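Oligoribonuclease (PDB 6A4D) hydrolyses small RNAs, probably residue by residue from the 3' end as a two-metal exonuclease of the DEDDh family. Local coordinates at residues 14-19 against 113-118; 30-35 against 161-166; 47-52 against 85-90; 105-110 against 125-130. The protein carries 1 engineered substitution. All coordinates share one frame; numbering follows the deposited sequence.

Interaction 1 (14-19 against 113-118); sequences LDLEMT and GQDRRF. With 9RC (5'-O-[(S)-hydroxy(4-nitrophenoxy)phosphoryl]thymidine), chain D; 9RC (5'-O-[(S)-hydroxy(4-nitrophenoxy)phosphoryl]thymidine), chain C.
Met18 lies across the ring of Phe118, and nearly every atom of its side chain takes part. CB starts at the far rim, 3.7 Å from Phe118 CE2. With chi1 at -53°, CG is set beside the backbone N and comes over the middle of the ring, 3.6 Å from the centroid, as a CH-pi contact. The chain then bends at chi2. SD stays above the same face at a distance, a Met-aromatic contact, and passes 3.8 Å from CAG of the chain D nucleotide. CE turns back down to Phe118 CD1, 3.4 Å away. Leu16 CD1 adds a looser touch on Phe118 CB.

In this RNase H-like fold, strand 14-18 is crossed by helix 113-118 at 64°, and the acidic residues Asp15, Glu17 and Asp115 match positions that in DEDD exonucleases bind two metal ions; no metal is modelled here. Asp115 points at the strand and its OD2 accepts a weak, bent bond from Leu16 N at 3.1 Å, while its carboxylate comes near that of Asp15 with the two planes well apart. On the nucleotide side, Met18 N donates almost straight to OAK of the chain D ligand (166°), and OAK in turn donates to Glu17 OE1 at 2.9 Å. Lys157 and Asn62 also hydrogen-bond this ligand. Gln114 CG approaches OAJ of the chain C nucleotide, 3.6 Å away.

Interaction 2 (30-35 against 161-166); sequences EIAIII and HLALDA. Engineered in segment 161-166: Ala166 (natural residue Asp).
The first turn of helix 163-180, which in DEDDh exonucleases carries the last acidic residue of the site, is seated here on strand 30-35 of the RNase H-like sheet. Leu162 occupies the N-cap position, and Ala166 N closes the first turn by bonding to Leu162 O. Ala166, probably at that acidic position, is an engineered replacement of the natural Asp; His161, on the exposed approach to the helix, probably corresponds to the histidine that gives the family its h.

The two backbones come close because small residues meet: Ala32 CB rests on Ala163 CB at 3.6 Å, and the CA atoms of Ala32 and Leu164 are 5.6 Å apart. Further along the strand, Ile34 and Leu164 cross at about a right angle, Leu164 CD2 lying 3.7 Å from Ile34 CD1. Ile48 and Gln45 of the edge strand also border Leu164, and Ile167 carries the helix packing on over Ala32 and Ile34.

At the opposite end of the contact Glu30 is extended, CG anti to the backbone N (chi1 -158°), which sends its carboxylate up to the helix start. Its OE2 forms a salt bridge with Arg77, whereas OE1 is buried without a polar partner, 3.1 Å from Ala163 CB.

Interaction 3 (47-52 against 85-90); sequences PIFAIS and LAHATK
Phe49 sets CG anti to its own carbonyl carbon (chi1 -59°), and Ile51 does the same with CG1 (chi1 -50°). The backbone at the end of the strand and in the loop after it already faces both residues toward helix 85-90, and these torsions lay the ring and CD1 against Ala88. The methyl of Ala88 is the point they share: its CB lies 3.9 Å from Phe49 CD2 and 3.8 Å from Ile51 CD1. Ala88 CA also stands over the face of the Phe49 ring, offset toward the rim, in a CH-pi contact 4.2 Å from the centroid.

At the outer border the side chains of His87 and Phe49 run at about a right angle to each other, with His87 CD2 reaching Phe49 CE1. At the other end Ile51 uses both of its branches. CG2 comes to 4.0 Å from Leu85 N, and CD1 meets Leu85 CD1 at 4.2 Å. The contact is made by van der Waals packing, mostly of apolar groups, and is only partly buried.

Strand 42-50 is the outermost strand at this side of the sheet within the chain, paired to 28-36 through Phe49 and Ile31. Helix 85-99 covers one sheet face at its margin, with Val83 beside Phe49, and Ile28 and Met123 beside Leu85, while Ala50 and Ile48 meet helix 74-80.

Interaction 4 (105-110 against 125-130); sequences SPMCGN and DFEDHF. With 9RC (5'-O-[(S)-hydroxy(4-nitrophenoxy)phosphoryl]thymidine), chain C.
The ring of Phe130 is engaged in two different ways by consecutive residues: Met107 lays a methyl over the centre of its face, while Pro106 O sits at its edge, near the ring plane. Met107 CE is 4.0 Å from the ring centroid and only 6° off the normal, and SD lies farther out above the same face, a Met-aromatic contact. CG of Met107 is anti to the backbone N (chi1 -158°) and the chain bends only at chi3 (-75°), which swings CE back over the ring. Met107 CB meets Phe130 CD2 at 3.8 Å, and CE also reaches Glu127 CG. Phe130 CE1 in turn lies over a face of Phe126, and the carboxylate of Glu127 is held by a salt bridge to Arg116.

This ties the inner strand 107-109 of the RNase H-like sheet to the type I beta turn Glu127 to Phe130. One water bridges the two segments, accepting from Ser105 N and donating to His129 O at 2.7 Å. Ser105 OG donates in plane to a lone pair of Pro106 O (2.8 Å) and also bonds to Ile12 N. Past the strand's far end Asn110 lies against the nitrophenyl ring of the chain C nucleotide, its amide bonded to Ser170, Ser138 and Glu173.

The partial positive charge of ring C-H groups probably makes the approach of Pro106 O to Phe130 CD2 (3.9 Å) mildly attractive, so dispersion over the face is probably supplemented by a weak electrostatic term at the rim.

All four contacts pack helices or turns on one five-stranded sheet. Interactions 1 and 2, centres 11 Å apart, both border what is probably the acidic site of the DEDDh family: strands 11-18 and 28-36 pair directly through Asp15 O and Ala32 N (3.1 Å), and Asp15 OD2 lies 3.3 Å from CB of the engineered Ala166. Interactions 1 and 4 are joined by Leu14 N to Cys108 O (3.2 Å), and both touch the chain C nucleotide, at Gln114 and Asn110. Interaction 3 is more peripheral, the side chain of Ile51 about 11 Å from a bound nucleotide; it connects to interaction 2 through Ile31 N and Phe49 O (3.1 Å). Phe126 of interaction 4 packs against Ile33 of interaction 2 and Thr89 of interaction 3.

Interaction 1 (14-19 against 113-118)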
# COMPACT_ATOMS: atom_id res chain seq x y z
N LEU A 14 3.18 -9.46 8.11
CA LEU A 14 1.99 -10.25 8.30
C LEU A 14 1.31 -10.69 7.05
O LEU A 14 1.54 -10.20 5.94
CB LEU A 14 1.04 -9.53 9.21
CG LEU A 14 0.58 -8.14 8.88
CD1 LEU A 14 -0.57 -8.22 7.94
CD2 LEU A 14 0.11 -7.44 10.16
N ASP A 15 0.45 -11.67 7.22
CA ASP A 15 -0.38 -12.10 6.13
C ASP A 15 -1.72 -12.48 6.70
O ASP A 15 -1.79 -12.95 7.82
CB ASP A 15 0.27 -13.25 5.38
CG ASP A 15 -0.59 -13.78 4.21
OD1 ASP A 15 -0.94 -12.96 3.32
OD2 ASP A 15 -0.92 -15.00 4.21
N LEU A 16 -2.77 -12.24 5.90
CA LEU A 16 -4.16 -12.50 6.28
C LEU A 16 -4.82 -13.33 5.20
O LEU A 16 -4.50 -13.23 4.03
CB LEU A 16 -4.94 -11.19 6.34
CG LEU A 16 -4.70 -10.17 7.45
CD1 LEU A 16 -5.83 -9.14 7.53
CD2 LEU A 16 -4.54 -10.79 8.81
N GLU A 17 -5.79 -14.14 5.61
CA GLU A 17 -6.74 -14.72 4.66
C GLU A 17 -8.08 -14.09 5.00
O GLU A 17 -8.35 -13.78 6.18
CB GLU A 17 -6.77 -16.24 4.75
CG GLU A 17 -5.43 -16.96 4.50
CD GLU A 17 -4.67 -16.42 3.31
OE1 GLU A 17 -5.28 -16.27 2.23
OE2 GLU A 17 -3.47 -16.08 3.45
N MET A 18 -8.89 -13.87 3.97
CA MET A 18 -10.20 -13.28 4.10
C MET A 18 -11.23 -14.11 3.29
O MET A 18 -10.89 -15.10 2.66
CB MET A 18 -10.13 -11.87 3.56
CG MET A 18 -9.04 -11.02 4.16
SD MET A 18 -7.40 -11.16 3.39
CE MET A 18 -6.93 -9.45 3.36
N THR A 19 -12.48 -13.67 3.28
CA THR A 19 -13.57 -14.36 2.56
C THR A 19 -13.76 -13.75 1.21
O THR A 19 -14.66 -14.14 0.46
CB THR A 19 -14.96 -14.24 3.28
OG1 THR A 19 -15.22 -12.86 3.62
CG2 THR A 19 -14.95 -15.05 4.50
N GLY A 113 -0.95 -3.40 1.51
CA GLY A 113 -2.01 -2.37 1.52
C GLY A 113 -3.37 -3.05 1.56
O GLY A 113 -4.31 -2.61 2.29
N GLN A 114 -3.50 -4.13 0.80
CA GLN A 114 -4.77 -4.80 0.75
C GLN A 114 -5.11 -5.35 2.10
O GLN A 114 -6.26 -5.20 2.56
CB GLN A 114 -4.79 -5.91 -0.28
CG GLN A 114 -6.05 -6.77 -0.31
CD GLN A 114 -7.34 -6.03 -0.75
OE1 GLN A 114 -7.32 -4.89 -1.23
NE2 GLN A 114 -8.42 -6.69 -0.63
N ASP A 115 -4.15 -6.00 2.76
CA ASP A 115 -4.39 -6.53 4.12
C ASP A 115 -4.70 -5.38 5.10
O ASP A 115 -5.47 -5.56 6.01
CB ASP A 115 -3.19 -7.28 4.70
CG ASP A 115 -2.70 -8.45 3.81
OD1 ASP A 115 -2.27 -8.20 2.66
OD2 ASP A 115 -2.65 -9.59 4.33
N ARG A 116 -4.07 -4.22 4.92
CA ARG A 116 -4.19 -3.13 5.87
C ARG A 116 -5.60 -2.55 5.85
O ARG A 116 -6.07 -2.02 6.85
CB ARG A 116 -3.13 -2.07 5.56
CG ARG A 116 -3.17 -0.78 6.35
CD ARG A 116 -1.79 -0.12 6.25
NE ARG A 116 -1.57 0.60 7.48
CZ ARG A 116 -0.43 0.88 8.05
NH1 ARG A 116 0.74 0.58 7.51
NH2 ARG A 116 -0.48 1.56 9.17
N ARG A 117 -6.27 -2.68 4.72
CA ARG A 117 -7.71 -2.37 4.63
C ARG A 117 -8.59 -3.16 5.61
O ARG A 117 -9.52 -2.60 6.21
CB ARG A 117 -8.23 -2.67 3.23
CG ARG A 117 -7.74 -1.76 2.16
CD ARG A 117 -8.15 -2.29 0.78
NE ARG A 117 -9.54 -1.92 0.41
CZ ARG A 117 -10.26 -2.52 -0.54
NH1 ARG A 117 -9.78 -3.56 -1.23
NH2 ARG A 117 -11.49 -2.08 -0.79
N PHE A 118 -8.36 -4.47 5.70
CA PHE A 118 -9.15 -5.28 6.59
C PHE A 118 -8.65 -5.00 8.02
O PHE A 118 -9.45 -5.01 8.96
CB PHE A 118 -8.98 -6.76 6.29
CG PHE A 118 -9.73 -7.24 5.09
CD1 PHE A 118 -9.23 -6.99 3.79
CD2 PHE A 118 -10.88 -7.99 5.22
CE1 PHE A 118 -9.93 -7.44 2.66
CE2 PHE A 118 -11.58 -8.47 4.09
CZ PHE A 118 -11.10 -8.20 2.81
OAJ 9RC D . -11.09 -13.89 -3.01
CAE 9RC D . -9.96 -13.94 -3.51
NAI 9RC D . -9.83 -14.33 -4.85
CAL 9RC D . -8.59 -14.40 -5.46
OAS 9RC D . -8.54 -14.79 -6.62
CAT 9RC D . -7.45 -14.07 -4.75
CAU 9RC D . -6.19 -14.15 -5.37
CAF 9RC D . -7.60 -13.66 -3.43
NAB 9RC D . -8.87 -13.59 -2.81
CAA 9RC D . -9.02 -13.15 -1.37
OAC 9RC D . -7.84 -12.48 -0.94
CAD 9RC D . -9.21 -14.31 -0.41
CAH 9RC D . -7.81 -14.52 0.09
OAK 9RC D . -7.77 -15.08 1.39
CAG 9RC D . -7.30 -13.15 0.20
CAR 9RC D . -5.73 -13.15 0.25
OAQ 9RC D . -5.08 -13.61 -0.98
PAP 9RC D . -3.94 -14.83 -0.97
OAO 9RC D . -2.68 -14.42 -0.28
OAN 9RC D . -4.71 -16.00 -0.22
OAM 9RC D . -3.71 -15.43 -2.44
CAV 9RC D . -2.64 -15.28 -3.28
CAW 9RC D . -2.93 -15.48 -4.63
CAY 9RC D . -1.95 -15.37 -5.60
CBA 9RC D . -0.64 -15.05 -5.21
NBB 9RC D . 0.28 -14.96 -6.17
OBD 9RC D . 0.68 -13.62 -6.67
OBC 9RC D . 0.82 -16.25 -6.73
CAZ 9RC D . -0.32 -14.86 -3.85
CAX 9RC D . -1.31 -14.97 -2.88
OAJ 9RC C . -5.91 -7.54 -3.84
CAE 9RC C . -5.98 -8.25 -4.84
NAI 9RC C . -6.83 -7.89 -5.88
CAL 9RC C . -6.92 -8.68 -7.03
OAS 9RC C . -7.69 -8.31 -7.92
CAT 9RC C . -6.13 -9.83 -7.15
CAU 9RC C . -6.17 -10.64 -8.30
CAF 9RC C . -5.30 -10.17 -6.10
NAB 9RC C . -5.24 -9.36 -4.95
CAA 9RC C . -4.38 -9.70 -3.81
OAC 9RC C . -3.03 -9.50 -4.10
CAD 9RC C . -4.49 -11.17 -3.50
CAH 9RC C . -3.34 -11.34 -2.60
OAK 9RC C . -3.80 -11.12 -1.29
CAG 9RC C . -2.39 -10.24 -3.04
CAR 9RC C . -1.20 -10.88 -3.66
OAQ 9RC C . -0.44 -9.82 -4.22
PAP 9RC C . 0.89 -10.17 -5.00
OAO 9RC C . 1.57 -8.74 -5.26
OAN 9RC C . 0.46 -10.68 -6.33
OAM 9RC C . 1.53 -11.18 -3.99
CAV 9RC C . 2.63 -12.01 -3.84
CAW 9RC C . 2.78 -12.75 -2.61
CAY 9RC C . 3.93 -13.59 -2.38
CBA 9RC C . 4.95 -13.71 -3.37
NBB 9RC C . 6.11 -14.46 -3.30
OBD 9RC C . 6.64 -15.38 -4.54
OBC 9RC C . 6.92 -14.31 -2.19
CAZ 9RC C . 4.75 -12.98 -4.55
CAX 9RC C . 3.64 -12.13 -4.81

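Interaction 2 (30-35 against 161-166)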
# COMPACT_ATOMS: atom_id res chain seq x y z
N GLU A 30 -7.96 -15.59 8.88
CA GLU A 30 -6.69 -16.02 9.47
C GLU A 30 -5.75 -14.85 9.57
O GLU A 30 -5.78 -13.97 8.71
CB GLU A 30 -6.02 -17.08 8.59
CG GLU A 30 -5.01 -17.96 9.30
CD GLU A 30 -4.20 -18.83 8.33
OE1 GLU A 30 -4.16 -18.58 7.11
OE2 GLU A 30 -3.55 -19.78 8.81
N ILE A 31 -4.91 -14.87 10.60
CA ILE A 31 -3.82 -13.93 10.74
C ILE A 31 -2.53 -14.65 11.21
O ILE A 31 -2.55 -15.54 12.06
CB ILE A 31 -4.24 -12.74 11.66
CG1 ILE A 31 -3.10 -11.73 11.81
CG2 ILE A 31 -4.69 -13.19 13.06
CD1 ILE A 31 -3.58 -10.40 12.34
N ALA A 32 -1.42 -14.31 10.59
CA ALA A 32 -0.07 -14.77 11.02
C ALA A 32 0.88 -13.56 11.03
O ALA A 32 0.71 -12.65 10.20
CB ALA A 32 0.45 -15.85 10.08
N ILE A 33 1.80 -13.52 11.98
CA ILE A 33 2.74 -12.39 12.12
C ILE A 33 4.17 -12.95 12.30
O ILE A 33 4.38 -13.88 13.07
CB ILE A 33 2.43 -11.47 13.33
CG1 ILE A 33 0.99 -10.95 13.33
CG2 ILE A 33 3.43 -10.29 13.44
CD1 ILE A 33 0.54 -10.55 14.73
N ILE A 34 5.14 -12.37 11.60
CA ILE A 34 6.56 -12.65 11.85
C ILE A 34 7.28 -11.33 12.07
O ILE A 34 7.02 -10.35 11.40
CB ILE A 34 7.16 -13.46 10.69
CG1 ILE A 34 6.56 -14.86 10.75
CG2 ILE A 34 8.69 -13.48 10.75
CD1 ILE A 34 7.12 -15.87 9.79
N ILE A 35 8.16 -11.32 13.04
CA ILE A 35 9.04 -10.21 13.30
C ILE A 35 10.42 -10.55 12.78
O ILE A 35 10.91 -11.63 13.06
CB ILE A 35 9.16 -9.99 14.81
CG1 ILE A 35 7.75 -9.84 15.44
CG2 ILE A 35 10.03 -8.78 15.11
CD1 ILE A 35 7.14 -8.46 15.24
N HIS A 161 -1.41 -22.54 1.32
CA HIS A 161 -1.71 -23.26 2.58
C HIS A 161 -1.59 -22.35 3.82
O HIS A 161 -2.56 -21.73 4.23
CB HIS A 161 -0.89 -24.57 2.72
CG HIS A 161 -1.31 -25.45 3.88
ND1 HIS A 161 -2.62 -25.80 4.11
CD2 HIS A 161 -0.59 -26.08 4.84
CE1 HIS A 161 -2.70 -26.57 5.18
NE2 HIS A 161 -1.47 -26.76 5.64
N LEU A 162 -0.39 -22.24 4.36
CA LEU A 162 -0.19 -21.59 5.63
C LEU A 162 -0.12 -20.09 5.36
O LEU A 162 0.41 -19.67 4.32
CB LEU A 162 1.09 -22.10 6.31
CG LEU A 162 1.30 -23.62 6.39
CD1 LEU A 162 2.04 -24.20 5.17
CD2 LEU A 162 2.01 -24.00 7.70
N ALA A 163 -0.71 -19.30 6.26
CA ALA A 163 -0.44 -17.87 6.28
C ALA A 163 1.02 -17.66 6.69
O ALA A 163 1.65 -16.75 6.15
CB ALA A 163 -1.39 -17.12 7.21
N LEU A 164 1.57 -18.49 7.60
CA LEU A 164 2.97 -18.36 8.00
C LEU A 164 3.93 -18.54 6.84
O LEU A 164 4.98 -17.88 6.81
CB LEU A 164 3.40 -19.34 9.08
CG LEU A 164 3.40 -18.95 10.57
CD1 LEU A 164 4.11 -20.04 11.36
CD2 LEU A 164 4.06 -17.64 10.91
N ASP A 165 3.58 -19.43 5.93
CA ASP A 165 4.45 -19.75 4.81
C ASP A 165 4.28 -18.75 3.69
O ASP A 165 5.18 -18.56 2.93
CB ASP A 165 4.23 -21.18 4.30
CG ASP A 165 5.06 -22.20 5.06
OD1 ASP A 165 6.22 -22.47 4.66
OD2 ASP A 165 4.58 -22.72 6.07
N ALA A 166 3.11 -18.14 3.55
CA ALA A 166 3.01 -16.99 2.68
C ALA A 166 3.99 -15.86 3.14
O ALA A 166 4.69 -15.30 2.32
CB ALA A 166 1.58 -16.51 2.61

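Interaction 3 (47-52 against 85-90)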
# COMPACT_ATOMS: atom_id res chain seq x y z
N PRO A 47 1.79 -16.11 17.29
CA PRO A 47 0.69 -17.10 17.33
C PRO A 47 -0.19 -17.00 16.08
O PRO A 47 -0.61 -15.89 15.72
CB PRO A 47 -0.07 -16.69 18.57
CG PRO A 47 0.20 -15.24 18.76
CD PRO A 47 1.62 -15.04 18.29
N ILE A 48 -0.42 -18.12 15.41
CA ILE A 48 -1.28 -18.18 14.23
C ILE A 48 -2.76 -18.34 14.68
O ILE A 48 -3.04 -19.18 15.52
CB ILE A 48 -0.93 -19.40 13.36
CG1 ILE A 48 0.58 -19.43 13.03
CG2 ILE A 48 -1.72 -19.37 12.06
CD1 ILE A 48 1.04 -20.77 12.48
N PHE A 49 -3.70 -17.55 14.14
CA PHE A 49 -5.14 -17.75 14.46
C PHE A 49 -6.00 -17.97 13.26
O PHE A 49 -6.05 -17.11 12.37
CB PHE A 49 -5.73 -16.56 15.18
CG PHE A 49 -5.06 -16.23 16.45
CD1 PHE A 49 -5.37 -16.93 17.59
CD2 PHE A 49 -4.09 -15.24 16.50
CE1 PHE A 49 -4.75 -16.62 18.78
CE2 PHE A 49 -3.47 -14.92 17.68
CZ PHE A 49 -3.80 -15.61 18.83
N ALA A 50 -6.71 -19.10 13.22
CA ALA A 50 -7.90 -19.17 12.37
C ALA A 50 -9.04 -18.58 13.21
O ALA A 50 -9.25 -18.97 14.39
CB ALA A 50 -8.21 -20.58 11.90
N ILE A 51 -9.71 -17.60 12.61
CA ILE A 51 -10.78 -16.86 13.27
C ILE A 51 -12.09 -17.62 13.10
O ILE A 51 -12.49 -17.97 11.98
CB ILE A 51 -11.06 -15.46 12.68
CG1 ILE A 51 -9.78 -14.62 12.50
CG2 ILE A 51 -12.10 -14.73 13.56
CD1 ILE A 51 -8.95 -14.50 13.76
N SER A 52 -12.77 -17.81 14.23
CA SER A 52 -14.07 -18.46 14.24
C SER A 52 -15.06 -17.68 13.38
O SER A 52 -15.16 -16.46 13.45
CB SER A 52 -14.62 -18.56 15.67
OG SER A 52 -15.94 -19.05 15.65
N LEU A 85 -12.21 -12.58 16.90
CA LEU A 85 -11.34 -11.57 16.34
C LEU A 85 -10.79 -10.64 17.40
O LEU A 85 -9.58 -10.33 17.37
CB LEU A 85 -12.09 -10.77 15.29
CG LEU A 85 -11.37 -9.82 14.36
CD1 LEU A 85 -10.28 -10.49 13.52
CD2 LEU A 85 -12.42 -9.21 13.46
N ALA A 86 -11.66 -10.24 18.35
CA ALA A 86 -11.24 -9.48 19.53
C ALA A 86 -10.05 -10.16 20.18
O ALA A 86 -9.06 -9.50 20.51
CB ALA A 86 -12.37 -9.31 20.54
N HIS A 87 -10.13 -11.47 20.34
CA HIS A 87 -9.09 -12.20 21.02
C HIS A 87 -7.79 -12.12 20.23
O HIS A 87 -6.75 -11.80 20.78
CB HIS A 87 -9.49 -13.67 21.27
CG HIS A 87 -8.43 -14.45 22.00
ND1 HIS A 87 -8.08 -14.19 23.30
CD2 HIS A 87 -7.62 -15.46 21.58
CE1 HIS A 87 -7.10 -15.01 23.67
NE2 HIS A 87 -6.82 -15.80 22.65
N ALA A 88 -7.88 -12.44 18.94
CA ALA A 88 -6.72 -12.43 18.02
C ALA A 88 -6.05 -11.07 18.03
O ALA A 88 -4.83 -10.95 18.15
CB ALA A 88 -7.15 -12.79 16.61
N THR A 89 -6.86 -10.04 17.98
CA THR A 89 -6.39 -8.65 18.01
C THR A 89 -5.61 -8.33 19.26
O THR A 89 -4.56 -7.70 19.20
CB THR A 89 -7.58 -7.74 17.88
OG1 THR A 89 -8.20 -8.04 16.63
CG2 THR A 89 -7.20 -6.28 17.94
N LYS A 90 -6.12 -8.81 20.40
CA LYS A 90 -5.50 -8.60 21.68
C LYS A 90 -4.16 -9.33 21.79
O LYS A 90 -3.12 -8.72 22.12
CB LYS A 90 -6.46 -9.00 22.78
CG LYS A 90 -6.05 -8.62 24.20
CD LYS A 90 -6.78 -9.51 25.20
CE LYS A 90 -6.27 -9.42 26.61
NZ LYS A 90 -7.02 -10.42 27.43

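Interaction 4 (105-110 against 125-130)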
# COMPACT_ATOMS: atom_id res chain seq x y z
N SER A 105 7.53 0.40 12.88
CA SER A 105 7.54 -0.53 11.79
C SER A 105 6.41 -0.21 10.79
O SER A 105 5.25 -0.09 11.20
CB SER A 105 7.35 -1.94 12.32
OG SER A 105 7.51 -2.88 11.26
N PRO A 106 6.75 -0.06 9.51
CA PRO A 106 5.68 -0.22 8.54
C PRO A 106 5.11 -1.65 8.60
O PRO A 106 5.66 -2.49 9.23
CB PRO A 106 6.35 0.02 7.20
CG PRO A 106 7.78 -0.45 7.41
CD PRO A 106 8.09 -0.11 8.87
N MET A 107 3.93 -1.82 8.03
CA MET A 107 3.36 -3.11 7.77
C MET A 107 4.00 -3.70 6.53
O MET A 107 3.97 -3.07 5.50
CB MET A 107 1.86 -2.91 7.59
CG MET A 107 1.09 -4.15 7.84
SD MET A 107 -0.68 -3.94 7.58
CE MET A 107 -1.16 -3.01 9.04
N CYS A 108 4.51 -4.93 6.61
CA CYS A 108 5.38 -5.57 5.62
C CYS A 108 4.82 -6.80 5.00
O CYS A 108 4.14 -7.58 5.64
CB CYS A 108 6.77 -5.95 6.18
SG CYS A 108 7.64 -4.63 7.03
N GLY A 109 5.00 -6.91 3.69
CA GLY A 109 4.52 -8.06 2.88
C GLY A 109 4.21 -7.76 1.46
O GLY A 109 4.47 -6.69 0.95
N ASN A 110 3.64 -8.73 0.77
CA ASN A 110 3.34 -8.54 -0.64
C ASN A 110 1.93 -7.93 -0.71
O ASN A 110 1.05 -8.46 -0.10
CB ASN A 110 3.34 -9.88 -1.39
CG ASN A 110 4.74 -10.37 -1.73
OD1 ASN A 110 5.32 -11.19 -1.02
ND2 ASN A 110 5.25 -9.93 -2.87
N ASP A 125 -7.09 -1.33 16.67
CA ASP A 125 -6.12 -1.28 17.80
C ASP A 125 -4.80 -1.88 17.41
O ASP A 125 -3.74 -1.37 17.76
CB ASP A 125 -6.61 -2.02 19.04
CG ASP A 125 -7.88 -1.39 19.67
OD1 ASP A 125 -8.24 -0.22 19.36
OD2 ASP A 125 -8.53 -2.08 20.48
N PHE A 126 -4.86 -2.98 16.68
CA PHE A 126 -3.63 -3.57 16.14
C PHE A 126 -3.01 -2.63 15.08
O PHE A 126 -1.79 -2.39 15.12
CB PHE A 126 -3.94 -4.95 15.66
CG PHE A 126 -2.79 -5.67 15.10
CD1 PHE A 126 -1.67 -5.96 15.88
CD2 PHE A 126 -2.81 -6.09 13.79
CE1 PHE A 126 -0.59 -6.66 15.38
CE2 PHE A 126 -1.74 -6.81 13.27
CZ PHE A 126 -0.63 -7.10 14.06
N GLU A 127 -3.82 -2.01 14.23
CA GLU A 127 -3.27 -1.11 13.20
C GLU A 127 -2.48 0.05 13.82
O GLU A 127 -1.50 0.57 13.19
CB GLU A 127 -4.34 -0.52 12.25
CG GLU A 127 -3.73 -0.12 10.90
CD GLU A 127 -4.51 0.90 10.13
OE1 GLU A 127 -4.00 1.32 9.05
OE2 GLU A 127 -5.64 1.28 10.57
N ASP A 128 -2.88 0.47 15.02
CA ASP A 128 -2.25 1.65 15.64
C ASP A 128 -0.82 1.38 16.08
O ASP A 128 -0.08 2.31 16.31
CB ASP A 128 -3.06 2.20 16.80
CG ASP A 128 -4.44 2.75 16.36
OD1 ASP A 128 -4.56 3.28 15.22
OD2 ASP A 128 -5.38 2.69 17.18
N HIS A 129 -0.44 0.12 16.21
CA HIS A 129 0.93 -0.17 16.57
C HIS A 129 1.96 0.12 15.42
O HIS A 129 3.14 0.26 15.68
CB HIS A 129 1.07 -1.58 17.07
CG HIS A 129 2.36 -1.79 17.79
ND1 HIS A 129 2.59 -1.30 19.06
CD2 HIS A 129 3.54 -2.35 17.38
CE1 HIS A 129 3.83 -1.59 19.41
NE2 HIS A 129 4.43 -2.23 18.42
N PHE A 130 1.48 0.20 14.19
CA PHE A 130 2.31 0.32 13.04
C PHE A 130 2.52 1.77 12.73
O PHE A 130 1.64 2.61 12.94
CB PHE A 130 1.67 -0.38 11.81
CG PHE A 130 1.51 -1.86 11.98
CD1 PHE A 130 0.46 -2.38 12.73
CD2 PHE A 130 2.39 -2.72 11.38
CE1 PHE A 130 0.31 -3.74 12.91
CE2 PHE A 130 2.24 -4.09 11.51
CZ PHE A 130 1.19 -4.61 12.27
OAJ 9RC C . -5.91 -7.54 -3.84
CAE 9RC C . -5.98 -8.25 -4.84
NAI 9RC C . -6.83 -7.89 -5.88
CAL 9RC C . -6.92 -8.68 -7.03
OAS 9RC C . -7.69 -8.31 -7.92
CAT 9RC C . -6.13 -9.83 -7.15
CAU 9RC C . -6.17 -10.64 -8.30
CAF 9RC C . -5.30 -10.17 -6.10
NAB 9RC C . -5.24 -9.36 -4.95
CAA 9RC C . -4.38 -9.70 -3.81
OAC 9RC C . -3.03 -9.50 -4.10
CAD 9RC C . -4.49 -11.17 -3.50
CAH 9RC C . -3.34 -11.34 -2.60
OAK 9RC C . -3.80 -11.12 -1.29
CAG 9RC C . -2.39 -10.24 -3.04
CAR 9RC C . -1.20 -10.88 -3.66
OAQ 9RC C . -0.44 -9.82 -4.22
PAP 9RC C . 0.89 -10.17 -5.00
OAO 9RC C . 1.57 -8.74 -5.26
OAN 9RC C . 0.46 -10.68 -6.33
OAM 9RC C . 1.53 -11.18 -3.99
CAV 9RC C . 2.63 -12.01 -3.84
CAW 9RC C . 2.78 -12.75 -2.61
CAY 9RC C . 3.93 -13.59 -2.38
CBA 9RC C . 4.95 -13.71 -3.37
NBB 9RC C . 6.11 -14.46 -3.30
OBD 9RC C . 6.64 -15.38 -4.54
OBC 9RC C . 6.92 -14.31 -2.19
CAZ 9RC C . 4.75 -12.98 -4.55
CAX 9RC C . 3.64 -12.13 -4.81
O HOH W 1 5.71 -0.52 15.20